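Local structure of N-acetylgalactosaminyltransferase 7 (Homo sapiens, 6IWR) at residues Gln104-Ser109 and Asn116-Asp121; Ile110-Phe115 and Ser189-Leu194; Thr166-Ile171 and Asp199-Leu204; Gln222-Gly227 and Leu237-Ala242; His243-Val248 and Asp271-Asn276. The protein belongs to the polypeptide N-acetylgalactosaminyltransferase family and combines a GT-A glycosyltransferase domain, modelled with a manganese ion, with a ricin-type beta-trefoil lectin domain. One frame throughout, in Å; residues are numbered along the deposited sequence.

Contact 1: Gln104-Ser109 and Asn116-Asp121; sequences QAIQAS and NMVASD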
# COMPACT_ATOMS: atom_id res chain seq x y z
N GLN A 104 -2.04 8.28 -19.93
CA GLN A 104 -2.08 9.50 -19.15
C GLN A 104 -3.53 9.87 -18.82
O GLN A 104 -3.85 10.21 -17.67
CB GLN A 104 -1.36 10.63 -19.90
CG GLN A 104 -0.09 11.21 -19.20
CD GLN A 104 0.85 10.13 -18.58
OE1 GLN A 104 1.57 9.43 -19.30
NE2 GLN A 104 0.84 10.03 -17.25
N ALA A 105 -4.43 9.74 -19.79
CA ALA A 105 -5.83 10.09 -19.58
C ALA A 105 -6.54 9.10 -18.66
O ALA A 105 -7.50 9.46 -17.97
CB ALA A 105 -6.57 10.16 -20.92
N ILE A 106 -6.11 7.83 -18.67
CA ILE A 106 -6.72 6.85 -17.79
C ILE A 106 -6.36 7.14 -16.35
O ILE A 106 -7.23 7.21 -15.46
CB ILE A 106 -6.30 5.42 -18.18
CG1 ILE A 106 -6.91 5.01 -19.50
CG2 ILE A 106 -6.67 4.46 -17.06
CD1 ILE A 106 -6.56 3.61 -19.88
N GLN A 107 -5.07 7.28 -16.07
CA GLN A 107 -4.68 7.56 -14.69
C GLN A 107 -5.37 8.81 -14.18
O GLN A 107 -5.88 8.84 -13.04
CB GLN A 107 -3.16 7.67 -14.61
CG GLN A 107 -2.50 6.30 -14.53
CD GLN A 107 -1.15 6.30 -15.19
OE1 GLN A 107 -0.54 7.36 -15.35
NE2 GLN A 107 -0.67 5.12 -15.59
N ALA A 108 -5.46 9.84 -15.01
CA ALA A 108 -6.14 11.05 -14.58
C ALA A 108 -7.56 10.74 -14.12
O ALA A 108 -8.00 11.22 -13.07
CB ALA A 108 -6.13 12.08 -15.72
N SER A 109 -8.29 9.91 -14.89
CA SER A 109 -9.69 9.66 -14.52
C SER A 109 -9.79 8.76 -13.30
O SER A 109 -10.74 8.90 -12.52
CB SER A 109 -10.47 9.09 -15.71
OG SER A 109 -10.33 7.69 -15.89
N ASN A 116 -11.64 3.57 -14.31
CA ASN A 116 -11.11 3.93 -15.62
C ASN A 116 -12.25 4.55 -16.40
O ASN A 116 -12.98 3.85 -17.11
CB ASN A 116 -10.56 2.70 -16.31
CG ASN A 116 -9.85 3.01 -17.58
OD1 ASN A 116 -8.99 2.23 -18.01
ND2 ASN A 116 -10.18 4.15 -18.20
N MET A 117 -12.42 5.87 -16.31
CA MET A 117 -13.56 6.46 -16.99
C MET A 117 -13.33 6.63 -18.49
O MET A 117 -14.30 6.71 -19.25
CB MET A 117 -13.93 7.80 -16.39
CG MET A 117 -14.61 7.68 -15.04
SD MET A 117 -16.24 6.88 -15.07
CE MET A 117 -17.03 7.81 -16.38
N VAL A 118 -12.06 6.70 -18.94
CA VAL A 118 -11.86 6.78 -20.38
C VAL A 118 -12.35 5.49 -21.03
O VAL A 118 -13.05 5.53 -22.05
CB VAL A 118 -10.39 7.10 -20.73
CG1 VAL A 118 -9.65 7.67 -19.54
CG2 VAL A 118 -9.67 5.89 -21.32
N ALA A 119 -12.07 4.35 -20.40
CA ALA A 119 -12.62 3.08 -20.88
C ALA A 119 -14.15 3.09 -20.80
O ALA A 119 -14.83 2.86 -21.81
CB ALA A 119 -12.03 1.92 -20.09
N SER A 120 -14.71 3.37 -19.61
CA SER A 120 -16.17 3.36 -19.49
C SER A 120 -16.83 4.26 -20.53
O SER A 120 -17.88 3.92 -21.09
CB SER A 120 -16.62 3.80 -18.10
OG SER A 120 -18.01 4.10 -18.16
N ASP A 121 -16.23 5.43 -20.80
CA ASP A 121 -16.85 6.38 -21.71
C ASP A 121 -16.93 5.87 -23.15
O ASP A 121 -17.71 6.41 -23.93
CB ASP A 121 -16.10 7.72 -21.68
CG ASP A 121 -16.45 8.55 -20.47
OD1 ASP A 121 -17.25 8.07 -19.62
OD2 ASP A 121 -15.93 9.69 -20.36

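Contact 2: Ile110-Phe115 and Ser189-Leu194; sequences IKEFGF and SNKEHL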
# COMPACT_ATOMS: atom_id res chain seq x y z
N ILE A 110 -8.83 7.86 -13.10
CA ILE A 110 -8.84 7.04 -11.88
C ILE A 110 -8.70 7.92 -10.64
O ILE A 110 -9.45 7.77 -9.67
CB ILE A 110 -7.75 5.96 -11.93
CG1 ILE A 110 -8.01 4.98 -13.08
CG2 ILE A 110 -7.69 5.23 -10.61
CD1 ILE A 110 -6.84 4.13 -13.45
N LYS A 111 -7.74 8.86 -10.66
CA LYS A 111 -7.65 9.85 -9.58
C LYS A 111 -9.00 10.50 -9.32
O LYS A 111 -9.42 10.62 -8.16
CB LYS A 111 -6.62 10.93 -9.91
CG LYS A 111 -5.25 10.74 -9.26
CD LYS A 111 -4.31 11.86 -9.67
CE LYS A 111 -2.85 11.47 -9.55
NZ LYS A 111 -1.97 12.57 -10.02
N GLU A 112 -9.71 10.93 -10.38
CA GLU A 112 -10.95 11.68 -10.15
C GLU A 112 -12.07 10.79 -9.63
O GLU A 112 -12.82 11.20 -8.74
CB GLU A 112 -11.42 12.41 -11.41
CG GLU A 112 -12.72 13.21 -11.15
CD GLU A 112 -13.16 14.13 -12.29
OE1 GLU A 112 -14.18 14.84 -12.13
OE2 GLU A 112 -12.50 14.14 -13.35
N PHE A 113 -12.21 9.56 -10.17
CA PHE A 113 -13.36 8.71 -9.91
C PHE A 113 -13.05 7.35 -9.27
O PHE A 113 -13.95 6.76 -8.66
CB PHE A 113 -14.15 8.44 -11.21
CG PHE A 113 -14.66 9.69 -11.85
CD1 PHE A 113 -15.87 10.24 -11.46
CD2 PHE A 113 -13.94 10.31 -12.85
CE1 PHE A 113 -16.35 11.39 -12.02
CE2 PHE A 113 -14.40 11.47 -13.42
CZ PHE A 113 -15.61 12.02 -13.00
N GLY A 114 -11.83 6.84 -9.37
CA GLY A 114 -11.59 5.50 -8.91
C GLY A 114 -11.91 4.43 -9.93
O GLY A 114 -11.60 3.26 -9.69
N PHE A 115 -12.51 4.79 -11.06
CA PHE A 115 -12.69 3.89 -12.18
C PHE A 115 -11.99 4.46 -13.40
O PHE A 115 -11.73 5.66 -13.50
CB PHE A 115 -14.17 3.69 -12.50
CG PHE A 115 -14.99 3.31 -11.31
CD1 PHE A 115 -14.61 2.25 -10.51
CD2 PHE A 115 -16.13 4.03 -10.98
CE1 PHE A 115 -15.36 1.87 -9.41
CE2 PHE A 115 -16.89 3.67 -9.86
CZ PHE A 115 -16.50 2.58 -9.08
N SER A 189 -23.71 16.19 -4.49
CA SER A 189 -22.58 16.19 -5.41
C SER A 189 -22.16 17.62 -5.77
O SER A 189 -22.96 18.56 -5.72
CB SER A 189 -22.95 15.43 -6.69
OG SER A 189 -23.42 14.12 -6.44
N ASN A 190 -20.90 17.79 -6.15
CA ASN A 190 -20.46 19.07 -6.68
C ASN A 190 -20.13 19.06 -8.17
O ASN A 190 -20.06 20.13 -8.76
CB ASN A 190 -19.22 19.58 -5.92
CG ASN A 190 -18.38 18.47 -5.39
OD1 ASN A 190 -18.72 17.86 -4.38
ND2 ASN A 190 -17.28 18.17 -6.08
N LYS A 191 -19.94 17.89 -8.78
CA LYS A 191 -19.50 17.86 -10.17
C LYS A 191 -20.63 18.30 -11.10
O LYS A 191 -21.77 17.85 -10.99
CB LYS A 191 -18.99 16.46 -10.54
CG LYS A 191 -18.15 15.85 -9.43
CD LYS A 191 -16.96 15.02 -9.91
CE LYS A 191 -15.76 15.41 -9.06
NZ LYS A 191 -14.51 14.64 -9.26
N GLU A 192 -20.27 19.18 -12.04
CA GLU A 192 -21.25 19.91 -12.84
C GLU A 192 -22.02 19.03 -13.80
O GLU A 192 -23.19 19.33 -14.11
CB GLU A 192 -20.54 21.00 -13.62
CG GLU A 192 -21.40 22.20 -13.87
CD GLU A 192 -21.06 22.84 -15.19
OE1 GLU A 192 -19.95 22.57 -15.70
OE2 GLU A 192 -21.91 23.59 -15.72
N HIS A 193 -21.46 17.94 -14.28
CA HIS A 193 -22.19 17.08 -15.19
C HIS A 193 -23.42 16.49 -14.53
O HIS A 193 -24.37 16.12 -15.18
CB HIS A 193 -21.31 16.00 -15.79
CG HIS A 193 -20.71 15.07 -14.78
ND1 HIS A 193 -21.26 13.85 -14.49
CD2 HIS A 193 -19.59 15.17 -14.03
CE1 HIS A 193 -20.52 13.24 -13.58
NE2 HIS A 193 -19.50 14.02 -13.29
N LEU A 194 -23.42 16.46 -13.21
CA LEU A 194 -24.48 15.83 -12.47
C LEU A 194 -25.68 16.70 -12.22
O LEU A 194 -26.64 16.24 -11.66
CB LEU A 194 -23.95 15.28 -11.16
CG LEU A 194 -22.98 14.13 -11.32
CD1 LEU A 194 -22.01 14.05 -10.17
CD2 LEU A 194 -23.75 12.85 -11.43

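Contact 3: Thr166-Ile171 and Asp199-Leu204; sequences TVHSVI and DEYIKL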
# COMPACT_ATOMS: atom_id res chain seq x y z
N THR A 166 -25.93 2.30 -15.38
CA THR A 166 -26.76 1.62 -14.39
C THR A 166 -28.23 1.74 -14.77
O THR A 166 -28.95 0.74 -14.90
CB THR A 166 -26.56 2.24 -13.01
OG1 THR A 166 -25.17 2.41 -12.73
CG2 THR A 166 -27.20 1.36 -11.94
N VAL A 167 -28.67 2.99 -14.95
CA VAL A 167 -30.04 3.29 -15.30
C VAL A 167 -30.42 2.65 -16.63
O VAL A 167 -31.45 1.98 -16.75
CB VAL A 167 -30.26 4.82 -15.32
CG1 VAL A 167 -31.62 5.17 -15.93
CG2 VAL A 167 -30.15 5.40 -13.90
N HIS A 168 -29.61 2.88 -17.67
CA HIS A 168 -29.90 2.25 -18.95
C HIS A 168 -30.07 0.75 -18.77
O HIS A 168 -31.04 0.15 -19.24
CB HIS A 168 -28.78 2.54 -19.98
CG HIS A 168 -28.96 3.83 -20.72
ND1 HIS A 168 -29.39 3.89 -22.03
CD2 HIS A 168 -28.74 5.11 -20.33
CE1 HIS A 168 -29.44 5.15 -22.41
NE2 HIS A 168 -29.05 5.91 -21.41
N SER A 169 -29.15 0.13 -18.04
CA SER A 169 -29.22 -1.31 -17.82
C SER A 169 -30.54 -1.70 -17.16
O SER A 169 -31.19 -2.65 -17.59
CB SER A 169 -27.99 -1.74 -17.01
OG SER A 169 -28.32 -2.39 -15.81
N VAL A 170 -30.97 -0.95 -16.14
CA VAL A 170 -32.23 -1.25 -15.45
C VAL A 170 -33.41 -1.10 -16.41
O VAL A 170 -34.31 -1.97 -16.46
CB VAL A 170 -32.41 -0.35 -14.22
CG1 VAL A 170 -33.84 -0.47 -13.68
CG2 VAL A 170 -31.38 -0.68 -13.15
N ILE A 171 -33.43 -0.00 -17.16
CA ILE A 171 -34.44 0.18 -18.20
C ILE A 171 -34.38 -0.97 -19.21
O ILE A 171 -35.41 -1.52 -19.61
CB ILE A 171 -34.25 1.56 -18.86
CG1 ILE A 171 -34.37 2.66 -17.80
CG2 ILE A 171 -35.24 1.76 -19.99
CD1 ILE A 171 -35.63 3.50 -17.94
N ASP A 199 -30.51 16.86 -15.24
CA ASP A 199 -31.94 17.16 -15.29
C ASP A 199 -32.47 17.10 -16.71
O ASP A 199 -33.53 16.52 -16.96
CB ASP A 199 -32.21 18.54 -14.70
CG ASP A 199 -32.07 18.54 -13.24
OD1 ASP A 199 -32.80 17.77 -12.58
OD2 ASP A 199 -31.23 19.31 -12.73
N GLU A 200 -31.73 17.67 -17.66
CA GLU A 200 -32.20 17.72 -19.03
C GLU A 200 -32.13 16.35 -19.70
O GLU A 200 -33.10 15.92 -20.34
CB GLU A 200 -31.41 18.77 -19.80
CG GLU A 200 -32.24 19.53 -20.83
CD GLU A 200 -33.36 20.32 -20.20
OE1 GLU A 200 -33.17 20.87 -19.08
OE2 GLU A 200 -34.43 20.40 -20.83
N TYR A 201 -31.01 15.64 -19.55
CA TYR A 201 -30.88 14.31 -20.15
C TYR A 201 -32.04 13.40 -19.73
O TYR A 201 -32.69 12.76 -20.56
CB TYR A 201 -29.55 13.67 -19.72
CG TYR A 201 -29.35 12.27 -20.28
CD1 TYR A 201 -28.84 12.09 -21.56
CD2 TYR A 201 -29.70 11.13 -19.54
CE1 TYR A 201 -28.66 10.83 -22.10
CE2 TYR A 201 -29.51 9.87 -20.07
CZ TYR A 201 -28.98 9.73 -21.36
OH TYR A 201 -28.79 8.49 -21.93
N ILE A 202 -32.30 13.36 -18.44
CA ILE A 202 -33.22 12.45 -17.78
C ILE A 202 -34.62 12.53 -18.38
O ILE A 202 -35.42 11.60 -18.24
CB ILE A 202 -33.19 12.79 -16.28
CG1 ILE A 202 -32.14 11.92 -15.63
CG2 ILE A 202 -34.51 12.65 -15.61
CD1 ILE A 202 -32.20 10.55 -16.14
N LYS A 203 -34.93 13.64 -19.06
CA LYS A 203 -36.19 13.76 -19.78
C LYS A 203 -36.34 12.67 -20.84
O LYS A 203 -37.45 12.41 -21.31
CB LYS A 203 -36.30 15.16 -20.41
CG LYS A 203 -36.59 16.25 -19.36
CD LYS A 203 -36.76 17.64 -19.93
CE LYS A 203 -36.50 18.70 -18.88
NZ LYS A 203 -36.65 20.11 -19.36
N LEU A 204 -35.24 12.01 -21.19
CA LEU A 204 -35.24 10.91 -22.15
C LEU A 204 -36.34 9.88 -21.87
O LEU A 204 -36.83 9.24 -22.80
CB LEU A 204 -33.87 10.25 -22.13
CG LEU A 204 -33.36 9.34 -23.24
CD1 LEU A 204 -32.63 8.16 -22.59
CD2 LEU A 204 -34.45 8.88 -24.20

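Contact 4: Gln222-Gly227 and Leu237-Ala242; sequences QARSIG and LIYLDA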
# COMPACT_ATOMS: atom_id res chain seq x y z
N GLN A 222 -28.07 7.42 5.49
CA GLN A 222 -29.25 8.26 5.57
C GLN A 222 -29.77 8.63 4.19
O GLN A 222 -30.96 8.93 4.03
CB GLN A 222 -28.96 9.49 6.42
CG GLN A 222 -28.64 9.16 7.89
CD GLN A 222 -29.41 7.93 8.48
OE1 GLN A 222 -30.64 7.80 8.37
NE2 GLN A 222 -28.65 7.04 9.13
N ALA A 223 -28.91 8.61 3.17
CA ALA A 223 -29.40 8.86 1.81
C ALA A 223 -30.34 7.75 1.35
O ALA A 223 -31.35 8.01 0.68
CB ALA A 223 -28.23 9.00 0.83
N ARG A 224 -30.02 6.49 1.70
CA ARG A 224 -30.92 5.39 1.38
C ARG A 224 -32.27 5.56 2.08
O ARG A 224 -33.32 5.23 1.51
CB ARG A 224 -30.29 4.05 1.74
CG ARG A 224 -29.16 3.58 0.82
CD ARG A 224 -28.91 2.10 1.02
NE ARG A 224 -27.61 1.70 0.51
CZ ARG A 224 -26.58 1.35 1.27
NH1 ARG A 224 -26.72 1.32 2.59
NH2 ARG A 224 -25.42 1.02 0.72
N SER A 225 -32.26 6.11 3.30
CA SER A 225 -33.53 6.30 4.01
C SER A 225 -34.37 7.40 3.35
O SER A 225 -35.59 7.25 3.21
CB SER A 225 -33.26 6.62 5.48
OG SER A 225 -32.83 5.48 6.20
N ILE A 226 -33.74 8.51 2.97
CA ILE A 226 -34.43 9.51 2.16
C ILE A 226 -34.98 8.88 0.89
O ILE A 226 -36.12 9.17 0.48
CB ILE A 226 -33.48 10.68 1.83
CG1 ILE A 226 -33.06 11.41 3.12
CG2 ILE A 226 -34.11 11.59 0.77
CD1 ILE A 226 -31.81 12.22 2.97
N GLY A 227 -34.17 8.05 0.22
CA GLY A 227 -34.66 7.33 -0.93
C GLY A 227 -35.97 6.62 -0.65
O GLY A 227 -36.96 6.81 -1.37
N LEU A 237 -39.00 -1.59 -2.68
CA LEU A 237 -37.80 -0.81 -2.93
C LEU A 237 -36.67 -1.74 -3.37
O LEU A 237 -36.45 -2.78 -2.75
CB LEU A 237 -37.38 -0.04 -1.68
CG LEU A 237 -38.39 0.98 -1.17
CD1 LEU A 237 -38.04 1.39 0.25
CD2 LEU A 237 -38.40 2.21 -2.12
N ILE A 238 -35.99 -1.39 -4.46
CA ILE A 238 -34.79 -2.10 -4.87
C ILE A 238 -33.66 -1.09 -4.84
O ILE A 238 -33.65 -0.16 -5.66
CB ILE A 238 -34.91 -2.74 -6.26
CG1 ILE A 238 -36.17 -3.60 -6.37
CG2 ILE A 238 -33.63 -3.58 -6.56
CD1 ILE A 238 -36.23 -4.42 -7.65
N TYR A 239 -32.72 -1.26 -3.92
CA TYR A 239 -31.55 -0.40 -3.87
C TYR A 239 -30.45 -0.93 -4.78
O TYR A 239 -30.23 -2.14 -4.86
CB TYR A 239 -31.05 -0.27 -2.43
CG TYR A 239 -31.97 0.53 -1.57
CD1 TYR A 239 -31.83 1.91 -1.47
CD2 TYR A 239 -33.01 -0.08 -0.86
CE1 TYR A 239 -32.70 2.68 -0.69
CE2 TYR A 239 -33.88 0.66 -0.08
CZ TYR A 239 -33.73 2.05 -0.01
OH TYR A 239 -34.60 2.82 0.76
N LEU A 240 -29.75 0.00 -5.43
CA LEU A 240 -28.68 -0.27 -6.39
C LEU A 240 -27.59 0.78 -6.26
O LEU A 240 -27.89 1.98 -6.22
CB LEU A 240 -29.23 -0.24 -7.83
CG LEU A 240 -29.40 -1.53 -8.63
CD1 LEU A 240 -29.55 -2.70 -7.72
CD2 LEU A 240 -30.59 -1.43 -9.55
N ASP A 241 -26.32 0.34 -6.20
CA ASP A 241 -25.16 1.25 -6.27
C ASP A 241 -25.26 2.07 -7.56
O ASP A 241 -25.92 1.69 -8.53
CB ASP A 241 -23.81 0.46 -6.24
CG ASP A 241 -23.04 0.56 -4.88
OD1 ASP A 241 -23.76 0.58 -3.85
OD2 ASP A 241 -21.74 0.60 -4.83
N ALA A 242 -24.58 3.22 -7.59
CA ALA A 242 -24.62 4.00 -8.83
C ALA A 242 -23.64 3.49 -9.89
O ALA A 242 -23.46 4.14 -10.92
CB ALA A 242 -24.37 5.48 -8.53

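Contact 5: His243-Val248 and Asp271-Asn276; sequences HCEVAV and DVINGN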
# COMPACT_ATOMS: atom_id res chain seq x y z
N HIS A 243 -23.03 2.33 -9.68
CA HIS A 243 -22.09 1.74 -10.63
C HIS A 243 -22.40 0.24 -10.75
O HIS A 243 -21.59 -0.63 -10.42
CB HIS A 243 -20.64 2.00 -10.20
CG HIS A 243 -20.46 2.09 -8.71
ND1 HIS A 243 -20.28 3.28 -8.05
CD2 HIS A 243 -20.47 1.12 -7.76
CE1 HIS A 243 -20.18 3.05 -6.75
NE2 HIS A 243 -20.29 1.74 -6.54
N CYS A 244 -23.60 -0.06 -11.25
CA CYS A 244 -24.09 -1.43 -11.39
C CYS A 244 -24.58 -1.70 -12.80
O CYS A 244 -25.00 -0.79 -13.53
CB CYS A 244 -25.22 -1.72 -10.39
SG CYS A 244 -24.67 -1.59 -8.71
N GLU A 245 -24.55 -2.99 -13.18
CA GLU A 245 -25.15 -3.47 -14.43
C GLU A 245 -25.93 -4.74 -14.12
O GLU A 245 -25.36 -5.78 -13.79
CB GLU A 245 -24.10 -3.72 -15.52
CG GLU A 245 -23.52 -2.46 -16.10
CD GLU A 245 -22.44 -2.72 -17.15
OE1 GLU A 245 -22.76 -3.28 -18.21
OE2 GLU A 245 -21.26 -2.37 -16.90
N VAL A 246 -27.22 -4.64 -14.22
CA VAL A 246 -28.12 -5.71 -13.83
C VAL A 246 -28.12 -6.80 -14.91
O VAL A 246 -28.13 -6.50 -16.11
CB VAL A 246 -29.50 -5.08 -13.63
CG1 VAL A 246 -30.35 -5.28 -14.87
CG2 VAL A 246 -30.15 -5.58 -12.37
N ALA A 247 -28.10 -8.07 -14.49
CA ALA A 247 -28.11 -9.21 -15.41
C ALA A 247 -29.48 -9.40 -16.08
O ALA A 247 -30.46 -8.73 -15.74
CB ALA A 247 -27.73 -10.49 -14.68
N VAL A 248 -29.59 -10.37 -17.02
CA VAL A 248 -30.87 -10.54 -17.70
C VAL A 248 -31.78 -11.41 -16.85
O VAL A 248 -31.33 -12.37 -16.21
CB VAL A 248 -30.74 -11.09 -19.15
CG1 VAL A 248 -29.42 -10.69 -19.81
CG2 VAL A 248 -31.04 -12.58 -19.25
N ASP A 271 -22.00 -9.58 -8.57
CA ASP A 271 -20.87 -9.94 -9.42
C ASP A 271 -19.92 -8.75 -9.58
O ASP A 271 -20.32 -7.60 -9.41
CB ASP A 271 -21.34 -10.40 -10.82
CG ASP A 271 -22.05 -11.75 -10.80
OD1 ASP A 271 -21.72 -12.59 -9.93
OD2 ASP A 271 -22.94 -11.97 -11.66
N VAL A 272 -18.67 -9.04 -9.98
CA VAL A 272 -17.61 -8.03 -10.03
C VAL A 272 -17.45 -7.51 -11.46
O VAL A 272 -17.07 -8.26 -12.37
CB VAL A 272 -16.27 -8.60 -9.54
CG1 VAL A 272 -15.19 -7.53 -9.69
CG2 VAL A 272 -16.37 -9.11 -8.13
N ILE A 273 -17.67 -6.21 -11.62
CA ILE A 273 -17.35 -5.51 -12.86
C ILE A 273 -15.96 -4.92 -12.69
O ILE A 273 -15.72 -4.12 -11.78
CB ILE A 273 -18.38 -4.40 -13.16
CG1 ILE A 273 -19.81 -4.90 -13.17
CG2 ILE A 273 -18.06 -3.73 -14.47
CD1 ILE A 273 -20.78 -3.78 -13.55
N ASN A 274 -15.06 -5.27 -13.59
CA ASN A 274 -13.69 -4.79 -13.46
C ASN A 274 -13.59 -3.30 -13.77
O ASN A 274 -13.89 -2.87 -14.89
CB ASN A 274 -12.79 -5.58 -14.40
CG ASN A 274 -11.36 -5.28 -14.17
OD1 ASN A 274 -10.94 -4.13 -14.28
ND2 ASN A 274 -10.59 -6.29 -13.84
N GLY A 275 -13.16 -2.52 -12.78
CA GLY A 275 -13.12 -1.06 -12.90
C GLY A 275 -12.16 -0.54 -13.95
O GLY A 275 -12.17 0.66 -14.28
N ASN A 276 -11.31 -1.40 -14.47
CA ASN A 276 -10.39 -1.00 -15.51
C ASN A 276 -10.83 -1.44 -16.90
O ASN A 276 -10.91 -0.62 -17.81
CB ASN A 276 -9.02 -1.56 -15.14
CG ASN A 276 -7.98 -1.21 -16.14
OD1 ASN A 276 -7.94 -0.08 -16.65
ND2 ASN A 276 -7.14 -2.18 -16.47

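Contact 1: Gln104-Ser109 and Asn116-Asp121
Ser109 meets Met117 in a helix-loop-helix corner between the consecutive helices 103-113 and 117-122, whose short segments run at 103° to each other with axes 8.9 Å apart. The backbone N of Met117 donates to Ser109 OG at 2.8 Å, a moderately bent bond with an N-H...O angle of 145°. An amide in the first turn of a helix has no carbonyl of its own helix to bond to, and a small hydroxyl on the facing helix suits that need. Ser109 OG in turn donates to the Ile106 O one turn back, 3.2 Å away, so one hydroxyl links the flank of the first helix to the start of the second. Beside this polar link the packing is aliphatic. Val118 turns toward the first helix; its CG2 lies 3.4 Å from Ile106 CG1, the two branched side chains crossing at about a right angle, while Val118 CG1 rests near Ala105 CB at 4.2 Å. Ile106 CG2 reaches Asn116 CG at 3.5 Å, covering the N-cap residue.

Further out, Leu98 touches both Ile106 and Val118. Tyr278 OH and the backbone of Gly275 bond to Asn116, and Ser161 and Arg165 bond to Ser120 OG from helix 160-173. Asn116 O itself also takes the helical bond from Ser120 N, 3.1 Å away.

Contact 2: Ile110-Phe115 and Ser189-Leu194
Glu112 holds CG anti to its backbone N (chi1 -180°) and continues extended, while Lys191 bends at both chi2 and chi3; coming from opposite directions, the two chains bring Lys191 NZ to 2.9 Å from Glu112 OE1. The bond is a salt bridge that uses the anti lone pair of OE1, the one facing away from the other carboxylate oxygen. Lys191 NZ also stands over a face of the Phe113 ring, 5.0 Å from its centroid and 24° off the normal, a cation-pi contact. Glu112 CG lies over that same face toward the rim, 3.3 Å above the plane, and His193 NE2 comes to the ring edge, 4.3 Å from Phe113 CE1.

The contact joins the end of helix 103-113, where Gly114 leaves the helix with positive phi, to the loop between strand 179-186 and helix 197-201. In this surface contact the ammonium group is stabilised by both a carboxylate and an aromatic face, which probably favours its protonated form.

Contact 3: Thr166-Ile171 and Asp199-Leu204
The backbones stand well apart, the nearest CA pair, His168 and Leu204, being 10.7 Å from each other, so long side chains must bridge the gap between two neighbouring helices of the GT-A domain. Helix 160-173 connects the parallel strands 149-155 and 179-186, and helix 197-201 lies between the parallel strands 179-186 and 209-213. Two successive beta-alpha-beta units are therefore joined here through their helices.

His168 NE2 and Tyr201 OH are hydrogen-bonded at 2.6 Å with a nearly straight angle of 163°; either may be the donor. Each group meets the other at its edge: OH lies near the imidazole plane, and NE2 lies in the plane of the phenol ring. With chi1 at 179° the Tyr201 ring swings away from its own main-chain nitrogen and out toward the other helix, and tyrosine suits a place that needs both length and a polar end. The other imidazole nitrogen, ND1, is bonded to Asp126 OD1, a carboxylate that would probably polarise the ring and help fix its orientation. Trp205 packs edge-to-face with His168, as Trp160 does with Tyr201. Leu204 adds a lighter apolar touch, its CD1 4.4 Å from His168 CE1.

Contact 4: Gln222-Gly227 and Leu237-Ala242
Arg224 and Tyr239 make the close part of this buried contact, where a helix lies against a strand of the GT-A sheet. Tyr239 OH donates to the main-chain Arg224 O at 2.8 Å, from 40° above the carbonyl plane, so the phenol approaches away from the lone-pair directions. The same residue also offers its aliphatic stem to the ring: Arg224 CB is 3.7 Å from Tyr239 CE1, and Arg224 CD is 3.8 Å from Tyr239 CD1. With the arginine chain extended from CG to NE, its methylenes follow the side of the tyrosine before the guanidinium passes beyond it, turned 84° to the ring. Gly227 passes near the phenol with its backbone alone, its C 4.3 Å from Tyr239 OH. A tyrosine fits here because its flat body fills the apolar interface and its hydroxyl is satisfied at the far end.

The contact is looser toward Asp241, where Arg224 NH2 and Asp241 OD1 stay 4.9 Å apart. The arginine finds its salt bridge instead with Glu355, and its side chain is about 7 Å from the bound manganese ion. Asp241 and His243 belong to the Asp-X-His sequence characteristic of this family. The Tyr239 ring also stacks with that of Phe332 on the antiparallel neighbour strand 332-335, and it touches Phe339 of helix 336-342 and Val152 of the parallel strand 149-155.

Contact 5: His243-Val248 and Asp271-Asn276
Two strands of the mixed sheet, 244-246 and 264-274, come together here through Glu245 and Ile273. The segments share no hydrogen bond; the CA atoms of Cys244 and Ile273, the nearest pair, are 8.0 Å apart. Ile273 turns toward the other strand and its terminal methyl does the touching. Ile273 CD1 abuts the glutamate stem end-on, 3.9 Å from Glu245 CB and 3.7 Å from Glu245 OE2, the two side chains crossing at about a right angle. Glu245 has CG beside its backbone N (chi1 -73°) and is extended beyond it, which lays its methylenes against the isoleucine. Its carboxylate finds charge outside the two segments, OE1 in a salt bridge with Arg127 and OE2 in a long, weak pair with Arg165. Glutamate thus suits a buried place with an apolar neighbour along its stem and arginines at its end.

In the GT-A fold strand 376-382 pairs with both strands, antiparallel to 244-246 and parallel to 264-274, which is consistent with the absence of direct hydrogen bonds between them. Ile273, with CG1 beside its backbone N and a trans chi2 (-177°), extends CD1 across that spacing. Past the end of the contact the second strand leaves through an Asx turn: Asn274 OD1 accepts from Asn276 N at 2.8 Å, with the donor in the carbonyl plane, and it takes a further bond from the backbone N of Thr277.

Contacts 4 and 5 are buried and follow each other along the chain, strand 236-240 leading into strand 244-246 of one sheet; contacts 2 and 3 lie at the surface, and contact 1 is partly buried. The surface pair relies on side-chain polar bonds, charged in contact 2 and histidine-tyrosine in contact 3. The buried pair relies on apolar stems, with a main-chain carbonyl as acceptor in contact 4 and no hydrogen bond across contact 5. Contacts 1 and 2 share helix 103-113. Helix 160-173 of contact 3 reaches both inner contacts, Thr166 OG1 bonding weakly to Ala242 O and Ser169 OG to Val246 N, while Phe115 of contact 2 meets His243 of contact 5 edge-to-face.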